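Side-chain contacts in putative Scyalone Dehydratase (Novosphingobium aromaticivorans DSM 12444, PDB 3EF8), which probably acts as a lyase related to scytalone dehydratase, built on an NTF2-like fold, although its natural substrate is not established: residues E14-D19 and A33-E38; F18-H23 and D54-T59; Y22-D25 and E31-A34; I96-Y99 and P104-I107. All coordinates share one frame; numbering follows the deposited sequence.

Contact 1: E14-D19 and A33-E38; sequences ERMMFD and AALFVE
Leu35 lays its branched end against the stem of Met16, which is a selenomethionine in this crystal. Methyl CD2 of Leu35 touches CG of Met16 at 4.0 Å, and the two side chains slide past each other in opposite directions. The other methyl points at the helix backbone, and Leu35 CD1 lies 4.0 Å from Met16 O. One turn further along the helix, Leu35 CD1 is 4.4 Å from Asp19 CB. The contact is apolar, with no hydrogen bond across it. Met16 starts anti to its own N (chi1 -177°) and then bends at the next two torsions. This sets CG toward Leu35, and the selenium and end methyl turn aside. Strand 122-136 receives both side chains: Met16 and Leu35 each touch Gln122, and Met16 also touches Phe125.

Leu35 lies in a type I turn from Ala33 to Phe36, closed by Phe36 N to Ala33 O at 3.2 Å. One turn of helix links the charged pair Arg15 and Asp19. Arg15 NE donates in its own plane to Asp19 OD1 at 3.0 Å, reaching the oxygen on its syn side but 26° out of the carboxylate plane. The same OD1 makes a salt bridge with Arg90 of a second subunit, so Asp19 belongs to the subunit interface as much as to the helix. Two basic groups around one oxygen would probably favour the ionised aspartate.

This is plain helix-to-turn packing. It is consistent with the NTF2-like fold, in which the N-terminal helix lies against a curved sheet.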
loop_
_atom_site.group_PDB
_atom_site.type_symbol
_atom_site.label_atom_id
_atom_site.label_comp_id
_atom_site.label_asym_id
_atom_site.label_seq_id
_atom_site.Cartn_x
_atom_site.Cartn_y
_atom_site.Cartn_z
ATOM N N GLU A 14 -10.590 5.368 -6.356
ATOM C CA GLU A 14 -9.210 4.913 -6.072
ATOM C C GLU A 14 -8.329 5.240 -7.271
ATOM O O GLU A 14 -7.203 5.776 -7.098
ATOM C CB GLU A 14 -9.200 3.427 -5.801
ATOM C CG GLU A 14 -9.773 3.049 -4.445
ATOM C CD GLU A 14 -9.957 1.600 -4.178
ATOM O OE1 GLU A 14 -10.016 0.811 -5.140
ATOM O OE2 GLU A 14 -10.111 1.252 -2.972
ATOM N N ARG A 15 -8.794 4.937 -8.486
ATOM C CA ARG A 15 -8.038 5.274 -9.688
ATOM C C ARG A 15 -7.669 6.758 -9.743
ATOM O O ARG A 15 -6.535 7.125 -10.110
ATOM C CB ARG A 15 -8.815 4.845 -10.954
ATOM C CG ARG A 15 -8.188 5.221 -12.263
ATOM C CD ARG A 15 -6.727 4.770 -12.347
ATOM N NE ARG A 15 -6.158 5.015 -13.665
ATOM C CZ ARG A 15 -6.303 4.209 -14.716
ATOM N NH1 ARG A 15 -6.978 3.070 -14.644
ATOM N NH2 ARG A 15 -5.747 4.582 -15.858
HETATM N N MSE A 16 -8.621 7.617 -9.411
HETATM C CA MSE A 16 -8.358 9.066 -9.460
HETATM C C MSE A 16 -7.288 9.416 -8.457
HETATM O O MSE A 16 -6.366 10.202 -8.755
HETATM C CB MSE A 16 -9.660 9.841 -9.230
HETATM C CG MSE A 16 -9.538 11.312 -9.335
HETATM SE SE MSE A 16 -8.814 12.203 -7.768
HETATM C CE MSE A 16 -10.485 12.174 -6.679
HETATM N N MSE A 17 -7.371 8.829 -7.265
HETATM C CA MSE A 17 -6.397 9.109 -6.214
HETATM C C MSE A 17 -4.993 8.662 -6.645
HETATM O O MSE A 17 -3.997 9.325 -6.324
HETATM C CB MSE A 17 -6.794 8.459 -4.903
HETATM C CG MSE A 17 -8.159 9.006 -4.369
HETATM SE SE MSE A 17 -8.801 8.061 -2.858
HETATM C CE MSE A 17 -7.491 8.523 -1.484
ATOM N N PHE A 18 -4.940 7.550 -7.355
ATOM C CA PHE A 18 -3.678 7.022 -7.847
ATOM C C PHE A 18 -3.168 7.840 -8.988
ATOM O O PHE A 18 -1.953 8.105 -9.110
ATOM C CB PHE A 18 -3.801 5.566 -8.262
ATOM C CG PHE A 18 -4.258 4.643 -7.156
ATOM C CD1 PHE A 18 -4.010 4.938 -5.814
ATOM C CD2 PHE A 18 -4.924 3.467 -7.459
ATOM C CE1 PHE A 18 -4.447 4.072 -4.781
ATOM C CE2 PHE A 18 -5.338 2.603 -6.464
ATOM C CZ PHE A 18 -5.125 2.906 -5.128
ATOM N N ASP A 19 -4.053 8.275 -9.865
ATOM C CA ASP A 19 -3.636 9.172 -10.940
ATOM C C ASP A 19 -3.064 10.445 -10.369
ATOM O O ASP A 19 -2.063 11.000 -10.847
ATOM C CB ASP A 19 -4.829 9.562 -11.822
ATOM C CG ASP A 19 -5.296 8.440 -12.737
ATOM O OD1 ASP A 19 -4.571 7.444 -13.003
ATOM O OD2 ASP A 19 -6.446 8.560 -13.245
ATOM N N ALA A 33 -4.168 19.725 -11.083
ATOM C CA ALA A 33 -5.240 20.729 -10.922
ATOM C C ALA A 33 -6.528 20.317 -11.615
ATOM O O ALA A 33 -7.627 20.731 -11.205
ATOM C CB ALA A 33 -4.776 22.115 -11.415
ATOM N N ALA A 34 -6.449 19.481 -12.632
ATOM C CA ALA A 34 -7.642 19.004 -13.332
ATOM C C ALA A 34 -8.485 18.056 -12.482
ATOM O O ALA A 34 -9.614 17.734 -12.813
ATOM C CB ALA A 34 -7.280 18.357 -14.641
ATOM N N LEU A 35 -7.887 17.589 -11.384
ATOM C CA LEU A 35 -8.543 16.644 -10.478
ATOM C C LEU A 35 -9.153 17.328 -9.268
ATOM O O LEU A 35 -9.572 16.657 -8.334
ATOM C CB LEU A 35 -7.554 15.562 -10.041
ATOM C CG LEU A 35 -7.065 14.700 -11.189
ATOM C CD1 LEU A 35 -6.001 13.657 -10.712
ATOM C CD2 LEU A 35 -8.217 14.003 -11.923
ATOM N N PHE A 36 -9.217 18.655 -9.303
ATOM C CA PHE A 36 -9.880 19.465 -8.255
ATOM C C PHE A 36 -10.978 20.325 -8.870
ATOM O O PHE A 36 -10.810 20.848 -9.976
ATOM C CB PHE A 36 -8.921 20.410 -7.548
ATOM C CG PHE A 36 -8.017 19.731 -6.585
ATOM C CD1 PHE A 36 -6.965 18.964 -7.065
ATOM C CD2 PHE A 36 -8.187 19.843 -5.207
ATOM C CE1 PHE A 36 -6.144 18.303 -6.208
ATOM C CE2 PHE A 36 -7.309 19.161 -4.354
ATOM C CZ PHE A 36 -6.313 18.412 -4.881
ATOM N N VAL A 37 -12.099 20.424 -8.151
ATOM C CA VAL A 37 -13.166 21.370 -8.534
ATOM C C VAL A 37 -12.690 22.771 -8.253
ATOM O O VAL A 37 -11.757 23.014 -7.484
ATOM C CB VAL A 37 -14.507 21.077 -7.807
ATOM C CG1 VAL A 37 -15.039 19.694 -8.198
ATOM C CG2 VAL A 37 -14.394 21.244 -6.331
ATOM N N GLU A 38 -13.395 23.729 -8.887
ATOM C CA GLU A 38 -13.029 25.130 -8.694
ATOM C C GLU A 38 -13.146 25.597 -7.257
ATOM O O GLU A 38 -12.305 26.294 -6.709
ATOM C CB GLU A 38 -13.943 26.018 -9.552
ATOM C CG GLU A 38 -13.717 27.482 -9.365
ATOM C CD GLU A 38 -12.356 27.938 -9.879
ATOM O OE1 GLU A 38 -11.696 27.178 -10.635
ATOM O OE2 GLU A 38 -11.955 29.074 -9.522
#

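Contact 2: F18-H23 and D54-T59; sequences FDYSYH and DAYKKT
Two helical segments meet here only through long tyrosines, since Tyr20 and Lys57, the closest pair in the backbone, keep their CA atoms 13.4 Å apart. In this NTF2-like fold they belong to the long helix 3-25 and the short helix 53-59. Tyr20 and Tyr56 come from opposite directions, and the Tyr56 hydroxyl meets the rim of the Tyr20 ring. It lies at the ring edge, near the plane, with Tyr56 OH 3.1 Å from Tyr20 CE2. It also approaches the Tyr20 hydroxyl. The distance between Tyr56 OH and Tyr20 OH is 3.4 Å, a weak hydrogen bond in which either could be the donor. Tyr20 CE2 approaches the Tyr56 ring obliquely. Both rings leave their helices anti to the backbone N (chi1 174° for Tyr20, 164° for Tyr56), which carries them toward each other between the helices.

Other residues pack around this buried pair. Phe36 stacks on the Tyr56 ring, Arg128 makes a cation-pi contact with Tyr20, and Leu32 of helix 29-33 touches both tyrosines.

The Tyr56 backbone is fixed separately. Its carbonyl oxygen accepts twice from Thr59: from the backbone N of Thr59 to Tyr56 O at 2.8 Å, and from Thr59 OG1 to Tyr56 O at 2.6 Å, the hydroxyl lying in the carbonyl plane on a lone pair.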
loop_
_atom_site.group_PDB
_atom_site.type_symbol
_atom_site.label_atom_id
_atom_site.label_comp_id
_atom_site.label_asym_id
_atom_site.label_seq_id
_atom_site.Cartn_x
_atom_site.Cartn_y
_atom_site.Cartn_z
ATOM N N PHE A 18 -4.940 7.550 -7.355
ATOM C CA PHE A 18 -3.678 7.022 -7.847
ATOM C C PHE A 18 -3.168 7.840 -8.988
ATOM O O PHE A 18 -1.953 8.105 -9.110
ATOM C CB PHE A 18 -3.801 5.566 -8.262
ATOM C CG PHE A 18 -4.258 4.643 -7.156
ATOM C CD1 PHE A 18 -4.010 4.938 -5.814
ATOM C CD2 PHE A 18 -4.924 3.467 -7.459
ATOM C CE1 PHE A 18 -4.447 4.072 -4.781
ATOM C CE2 PHE A 18 -5.338 2.603 -6.464
ATOM C CZ PHE A 18 -5.125 2.906 -5.128
ATOM N N ASP A 19 -4.053 8.275 -9.865
ATOM C CA ASP A 19 -3.636 9.172 -10.940
ATOM C C ASP A 19 -3.064 10.445 -10.369
ATOM O O ASP A 19 -2.063 11.000 -10.847
ATOM C CB ASP A 19 -4.829 9.562 -11.822
ATOM C CG ASP A 19 -5.296 8.440 -12.737
ATOM O OD1 ASP A 19 -4.571 7.444 -13.003
ATOM O OD2 ASP A 19 -6.446 8.560 -13.245
ATOM N N TYR A 20 -3.676 10.950 -9.302
ATOM C CA TYR A 20 -3.152 12.131 -8.616
ATOM C C TYR A 20 -1.712 11.951 -8.128
ATOM O O TYR A 20 -0.817 12.736 -8.423
ATOM C CB TYR A 20 -4.067 12.570 -7.436
ATOM C CG TYR A 20 -3.519 13.690 -6.586
ATOM C CD1 TYR A 20 -2.634 13.423 -5.577
ATOM C CD2 TYR A 20 -3.877 15.006 -6.807
ATOM C CE1 TYR A 20 -2.085 14.434 -4.767
ATOM C CE2 TYR A 20 -3.328 16.023 -5.996
ATOM C CZ TYR A 20 -2.447 15.704 -4.996
ATOM O OH TYR A 20 -1.858 16.680 -4.187
ATOM N N SER A 21 -1.475 10.843 -7.436
ATOM C CA SER A 21 -0.147 10.557 -6.872
ATOM C C SER A 21 0.873 10.343 -7.977
ATOM O O SER A 21 2.026 10.767 -7.849
ATOM C CB SER A 21 -0.206 9.361 -5.967
ATOM O OG SER A 21 -0.784 9.756 -4.761
ATOM N N TYR A 22 0.429 9.719 -9.053
ATOM C CA TYR A 22 1.297 9.519 -10.242
ATOM C C TYR A 22 1.717 10.850 -10.850
ATOM O O TYR A 22 2.897 11.136 -11.048
ATOM C CB TYR A 22 0.631 8.650 -11.301
ATOM C CG TYR A 22 1.490 8.429 -12.548
ATOM C CD1 TYR A 22 2.622 7.629 -12.503
ATOM C CD2 TYR A 22 1.156 9.025 -13.758
ATOM C CE1 TYR A 22 3.410 7.462 -13.605
ATOM C CE2 TYR A 22 1.947 8.884 -14.854
ATOM C CZ TYR A 22 3.048 8.072 -14.802
ATOM O OH TYR A 22 3.824 7.895 -15.962
ATOM N N HIS A 23 0.731 11.678 -11.156
ATOM C CA HIS A 23 1.047 12.971 -11.727
ATOM C C HIS A 23 1.860 13.891 -10.814
ATOM O O HIS A 23 2.652 14.704 -11.239
ATOM C CB HIS A 23 -0.240 13.649 -12.237
ATOM C CG HIS A 23 -0.785 12.969 -13.446
ATOM N ND1 HIS A 23 -0.041 12.826 -14.601
ATOM C CD2 HIS A 23 -1.960 12.342 -13.671
ATOM C CE1 HIS A 23 -0.742 12.154 -15.494
ATOM N NE2 HIS A 23 -1.908 11.841 -14.953
ATOM N N ASP A 54 -7.333 27.945 -7.934
ATOM C CA ASP A 54 -6.168 28.747 -8.317
ATOM C C ASP A 54 -5.163 28.805 -7.201
ATOM O O ASP A 54 -3.969 28.701 -7.447
ATOM C CB ASP A 54 -6.562 30.175 -8.742
ATOM C CG ASP A 54 -7.151 30.241 -10.128
ATOM O OD1 ASP A 54 -7.197 29.245 -10.875
ATOM O OD2 ASP A 54 -7.642 31.337 -10.488
ATOM N N ALA A 55 -5.638 28.970 -5.965
ATOM C CA ALA A 55 -4.759 28.970 -4.786
ATOM C C ALA A 55 -4.074 27.598 -4.680
ATOM O O ALA A 55 -2.917 27.517 -4.300
ATOM C CB ALA A 55 -5.526 29.317 -3.485
ATOM N N TYR A 56 -4.817 26.538 -4.986
ATOM C CA TYR A 56 -4.258 25.172 -4.917
ATOM C C TYR A 56 -3.125 25.047 -5.946
ATOM O O TYR A 56 -2.014 24.533 -5.659
ATOM C CB TYR A 56 -5.331 24.084 -5.140
ATOM C CG TYR A 56 -4.706 22.730 -5.452
ATOM C CD1 TYR A 56 -4.059 22.009 -4.467
ATOM C CD2 TYR A 56 -4.679 22.240 -6.736
ATOM C CE1 TYR A 56 -3.414 20.785 -4.773
ATOM C CE2 TYR A 56 -4.059 21.046 -7.050
ATOM C CZ TYR A 56 -3.454 20.305 -6.064
ATOM O OH TYR A 56 -2.808 19.105 -6.367
ATOM N N LYS A 57 -3.374 25.575 -7.134
ATOM C CA LYS A 57 -2.372 25.513 -8.198
ATOM C C LYS A 57 -1.078 26.145 -7.710
ATOM O O LYS A 57 0.013 25.683 -8.024
ATOM C CB LYS A 57 -2.848 26.255 -9.461
ATOM C CG LYS A 57 -3.915 25.546 -10.296
ATOM C CD LYS A 57 -4.177 26.324 -11.626
ATOM C CE LYS A 57 -4.659 25.400 -12.751
ATOM N NZ LYS A 57 -4.967 26.061 -14.054
ATOM N N LYS A 58 -1.202 27.200 -6.911
ATOM C CA LYS A 58 -0.030 27.933 -6.437
ATOM C C LYS A 58 0.792 27.096 -5.484
ATOM O O LYS A 58 2.010 27.283 -5.378
ATOM C CB LYS A 58 -0.409 29.250 -5.743
ATOM C CG LYS A 58 -1.049 30.261 -6.670
ATOM N N THR A 59 0.135 26.153 -4.810
ATOM C CA THR A 59 0.833 25.322 -3.818
ATOM C C THR A 59 1.714 24.293 -4.519
ATOM O O THR A 59 2.536 23.623 -3.885
ATOM C CB THR A 59 -0.107 24.550 -2.862
ATOM O OG1 THR A 59 -0.798 23.511 -3.567
ATOM C CG2 THR A 59 -1.086 25.487 -2.144
#

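Contact 3: Y22-D25 and E31-A34; sequences YHLD and ELAA
His23 begins with CB against methyl CD2 of Leu32, at 3.8 Å. Beyond it the imidazole lies under Glu31. His23 CG is 3.6 Å from Glu31 CB, His23 CD2 also lies under Glu31 CB, and further out ND1 and CE1 face Glu31 CG. This is a CH-pi contact, with Glu31 CB 3.7 Å from the His23 ring centroid and 16° off the ring normal. Glu31 bends at chi2 (-74°), which carries its carboxylate along the ring, the two planes 18° apart. Glu31 OE1 does not bond the imidazole: it stays 4.3 Å from His23 NE2. The ring's polar partner is His28, bonded at ND1, and Tyr22 CD2 lies over the opposite face, toward its rim. Replacing His23 with alanine is likely to leave Glu31 CB without its ring and His28 without its hydrogen-bond mate.

Leu32 extends the contact. Leu32 CD2 sits 3.6 Å from Leu24 N, while Leu32 CD1 meets Leu24 CD1 at 4.0 Å. No hydrogen bond crosses.

The contact packs the end of helix 3-25 against helix 29-33, which follows after a short loop. Leu32 also touches Tyr56 of helix 53-59, and Asp25 ties the long helix to strand 67-81 through Thr70 and His72.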
loop_
_atom_site.group_PDB
_atom_site.type_symbol
_atom_site.label_atom_id
_atom_site.label_comp_id
_atom_site.label_asym_id
_atom_site.label_seq_id
_atom_site.Cartn_x
_atom_site.Cartn_y
_atom_site.Cartn_z
ATOM N N TYR A 22 0.429 9.719 -9.053
ATOM C CA TYR A 22 1.297 9.519 -10.242
ATOM C C TYR A 22 1.717 10.850 -10.850
ATOM O O TYR A 22 2.897 11.136 -11.048
ATOM C CB TYR A 22 0.631 8.650 -11.301
ATOM C CG TYR A 22 1.490 8.429 -12.548
ATOM C CD1 TYR A 22 2.622 7.629 -12.503
ATOM C CD2 TYR A 22 1.156 9.025 -13.758
ATOM C CE1 TYR A 22 3.410 7.462 -13.605
ATOM C CE2 TYR A 22 1.947 8.884 -14.854
ATOM C CZ TYR A 22 3.048 8.072 -14.802
ATOM O OH TYR A 22 3.824 7.895 -15.962
ATOM N N HIS A 23 0.731 11.678 -11.156
ATOM C CA HIS A 23 1.047 12.971 -11.727
ATOM C C HIS A 23 1.860 13.891 -10.814
ATOM O O HIS A 23 2.652 14.704 -11.239
ATOM C CB HIS A 23 -0.240 13.649 -12.237
ATOM C CG HIS A 23 -0.785 12.969 -13.446
ATOM N ND1 HIS A 23 -0.041 12.826 -14.601
ATOM C CD2 HIS A 23 -1.960 12.342 -13.671
ATOM C CE1 HIS A 23 -0.742 12.154 -15.494
ATOM N NE2 HIS A 23 -1.908 11.841 -14.953
ATOM N N LEU A 24 1.744 13.689 -9.527
ATOM C CA LEU A 24 2.519 14.423 -8.551
ATOM C C LEU A 24 3.992 13.954 -8.622
ATOM O O LEU A 24 4.906 14.770 -8.704
ATOM C CB LEU A 24 1.934 14.188 -7.139
ATOM C CG LEU A 24 2.666 14.871 -6.005
ATOM C CD1 LEU A 24 2.850 16.413 -6.231
ATOM C CD2 LEU A 24 1.932 14.600 -4.667
ATOM N N ASP A 25 4.200 12.627 -8.607
ATOM C CA ASP A 25 5.549 12.087 -8.683
ATOM C C ASP A 25 6.188 12.403 -10.039
ATOM O O ASP A 25 7.421 12.503 -10.165
ATOM C CB ASP A 25 5.541 10.602 -8.449
ATOM C CG ASP A 25 5.267 10.213 -6.981
ATOM O OD1 ASP A 25 5.359 11.082 -6.092
ATOM O OD2 ASP A 25 4.870 9.037 -6.745
ATOM N N GLU A 31 -2.148 18.413 -14.668
ATOM C CA GLU A 31 -2.944 17.223 -14.529
ATOM C C GLU A 31 -3.489 17.180 -13.104
ATOM O O GLU A 31 -4.608 16.775 -12.866
ATOM C CB GLU A 31 -2.127 15.961 -14.825
ATOM C CG GLU A 31 -1.679 15.795 -16.245
ATOM C CD GLU A 31 -2.780 15.400 -17.226
ATOM O OE1 GLU A 31 -3.926 15.088 -16.828
ATOM O OE2 GLU A 31 -2.475 15.396 -18.434
ATOM N N LEU A 32 -2.676 17.589 -12.151
ATOM C CA LEU A 32 -3.115 17.586 -10.751
ATOM C C LEU A 32 -4.297 18.506 -10.571
ATOM O O LEU A 32 -5.314 18.150 -9.949
ATOM C CB LEU A 32 -2.024 18.049 -9.814
ATOM C CG LEU A 32 -0.873 17.074 -9.727
ATOM C CD1 LEU A 32 0.182 17.681 -8.877
ATOM C CD2 LEU A 32 -1.265 15.703 -9.214
ATOM N N ALA A 33 -4.168 19.725 -11.083
ATOM C CA ALA A 33 -5.240 20.729 -10.922
ATOM C C ALA A 33 -6.528 20.317 -11.615
ATOM O O ALA A 33 -7.627 20.731 -11.205
ATOM C CB ALA A 33 -4.776 22.115 -11.415
ATOM N N ALA A 34 -6.449 19.481 -12.632
ATOM C CA ALA A 34 -7.642 19.004 -13.332
ATOM C C ALA A 34 -8.485 18.056 -12.482
ATOM O O ALA A 34 -9.614 17.734 -12.813
ATOM C CB ALA A 34 -7.280 18.357 -14.641
#

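Contact 4: I96-Y99 and P104-I107; sequences IHRY and PDGI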
loop_
_atom_site.group_PDB
_atom_site.type_symbol
_atom_site.label_atom_id
_atom_site.label_comp_id
_atom_site.label_asym_id
_atom_site.label_seq_id
_atom_site.Cartn_x
_atom_site.Cartn_y
_atom_site.Cartn_z
ATOM N N ILE A 96 7.756 9.907 0.131
ATOM C CA ILE A 96 9.217 10.078 0.276
ATOM C C ILE A 96 9.650 11.172 -0.684
ATOM O O ILE A 96 9.282 11.194 -1.812
ATOM C CB ILE A 96 9.957 8.786 -0.002
ATOM C CG1 ILE A 96 9.461 7.633 0.909
ATOM C CG2 ILE A 96 11.481 8.984 0.230
ATOM C CD1 ILE A 96 8.273 6.835 0.290
ATOM N N HIS A 97 10.455 12.079 -0.155
ATOM C CA HIS A 97 10.930 13.236 -0.903
ATOM C C HIS A 97 12.451 13.313 -0.970
ATOM O O HIS A 97 13.107 13.342 0.080
ATOM C CB HIS A 97 10.425 14.506 -0.200
ATOM C CG HIS A 97 8.951 14.547 0.005
ATOM N ND1 HIS A 97 8.346 13.803 0.997
ATOM C CD2 HIS A 97 7.971 15.241 -0.611
ATOM C CE1 HIS A 97 7.041 14.008 0.945
ATOM N NE2 HIS A 97 6.791 14.890 -0.000
ATOM N N ARG A 98 12.962 13.336 -2.197
ATOM C CA ARG A 98 14.436 13.438 -2.428
ATOM C C ARG A 98 14.642 14.887 -2.858
ATOM O O ARG A 98 14.129 15.353 -3.880
ATOM C CB ARG A 98 14.922 12.481 -3.506
ATOM C CG ARG A 98 16.434 12.659 -3.709
ATOM C CD ARG A 98 17.162 11.428 -4.034
ATOM N NE ARG A 98 17.020 10.438 -2.992
ATOM C CZ ARG A 98 17.318 9.163 -3.169
ATOM N NH1 ARG A 98 17.752 8.757 -4.345
ATOM N NH2 ARG A 98 17.102 8.311 -2.196
ATOM N N TYR A 99 15.356 15.601 -1.988
ATOM C CA TYR A 99 15.516 17.026 -2.165
ATOM C C TYR A 99 16.586 17.388 -3.186
ATOM O O TYR A 99 17.491 16.641 -3.421
ATOM C CB TYR A 99 15.826 17.681 -0.815
ATOM C CG TYR A 99 14.711 17.490 0.192
ATOM C CD1 TYR A 99 13.593 18.315 0.170
ATOM C CD2 TYR A 99 14.801 16.504 1.171
ATOM C CE1 TYR A 99 12.535 18.132 1.089
ATOM C CE2 TYR A 99 13.775 16.335 2.101
ATOM C CZ TYR A 99 12.668 17.144 2.048
ATOM O OH TYR A 99 11.662 16.921 2.974
ATOM N N PRO A 104 19.028 14.539 3.891
ATOM C CA PRO A 104 18.401 13.236 3.801
ATOM C C PRO A 104 16.986 13.296 3.198
ATOM O O PRO A 104 16.294 14.310 3.255
ATOM C CB PRO A 104 18.368 12.782 5.252
ATOM C CG PRO A 104 19.500 13.561 5.915
ATOM C CD PRO A 104 19.403 14.859 5.275
ATOM N N ASP A 105 16.574 12.182 2.624
ATOM C CA ASP A 105 15.207 12.099 2.155
ATOM C C ASP A 105 14.228 12.428 3.288
ATOM O O ASP A 105 14.367 11.990 4.439
ATOM C CB ASP A 105 14.928 10.692 1.619
ATOM C CG ASP A 105 15.681 10.358 0.348
ATOM O OD1 ASP A 105 16.228 11.230 -0.362
ATOM O OD2 ASP A 105 15.660 9.154 -0.017
ATOM N N GLY A 106 13.158 13.109 2.922
ATOM C CA GLY A 106 12.158 13.514 3.869
ATOM C C GLY A 106 10.942 12.602 3.749
ATOM O O GLY A 106 10.452 12.381 2.644
ATOM N N ILE A 107 10.547 12.048 4.876
ATOM C CA ILE A 107 9.449 11.080 4.885
ATOM C C ILE A 107 8.247 11.635 5.614
ATOM O O ILE A 107 8.367 12.094 6.738
ATOM C CB ILE A 107 9.844 9.764 5.598
ATOM C CG1 ILE A 107 11.262 9.313 5.236
ATOM C CG2 ILE A 107 8.738 8.700 5.319
ATOM C CD1 ILE A 107 11.516 9.021 3.812
HETATM O O HOH W 1 17.036 13.910 -0.203
#
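Arg98 and Asp105 form a side-on salt bridge, one nitrogen to each carboxylate oxygen. Arg98 NE donates to Asp105 OD1 at 2.9 Å, almost straight at 174°, and Arg98 NH2 to Asp105 OD2 at 2.7 Å. Both oxygens use their syn lone pairs, and the two flat groups are nearly coplanar. Bends at chi2 and chi3 bring the guanidinium round to the carboxylate.

Gly106 O is gripped twice by His97. His97 N donates to Gly106 O at 2.8 Å, in the carbonyl plane. His97 ND1 adds a second bond to Gly106 O at 3.0 Å, with the oxygen in the ring plane but with the donor above the carbonyl plane, which fixes the rotation of the imidazole. Gly106 N returns a bond to His97 O, completing the antiparallel hydrogen-bonded pair. The Tyr99 ring runs beside this glycine, with Pro104 O at its edge and Tyr99 OH 3.6 Å from Gly106 CA, where a beta carbon would clash with the hydroxyl. Ile96 and Ile107 lie side by side on the other face, Ile96 CG2 touching Ile107 CD1 at 3.6 Å.

A water accepting from Tyr99 N sits 2.8 Å from Asp105 OD1. A leucine in place of Arg98 would probably leave the Asp105 carboxylate without its countercharge and less fixed in rotation.

Further out, Tyr99 OH bonds His139, and Arg98 NH1 reaches Thr135 O of a second subunit. The whole is the end of the beta hairpin 86-99 and 106-119, flanked in the sheet by strand 67-81 beside the first strand and strand 122-136 beside the second.

Contacts 1, 2 and 3 follow one another along helix 3-25 and form one continuous packing region. Contacts 1 and 2 have centres 8 Å apart, and contacts 2 and 3 only 5 Å. Phe36 joins contact 1 to the tyrosine pair of contact 2, with Phe36 CE1 3.4 Å from Tyr56 CZ. Leu32 joins contact 3 to the same pair, its CD2 3.1 Å from Tyr20 O. Contact 4 stands apart, at a hairpin end: its centre is about 19 Å from the centres of contacts 2 and 3. All four contacts touch a second subunit. No active site is established; relatives with this fold hold their pocket between helices and curved sheet.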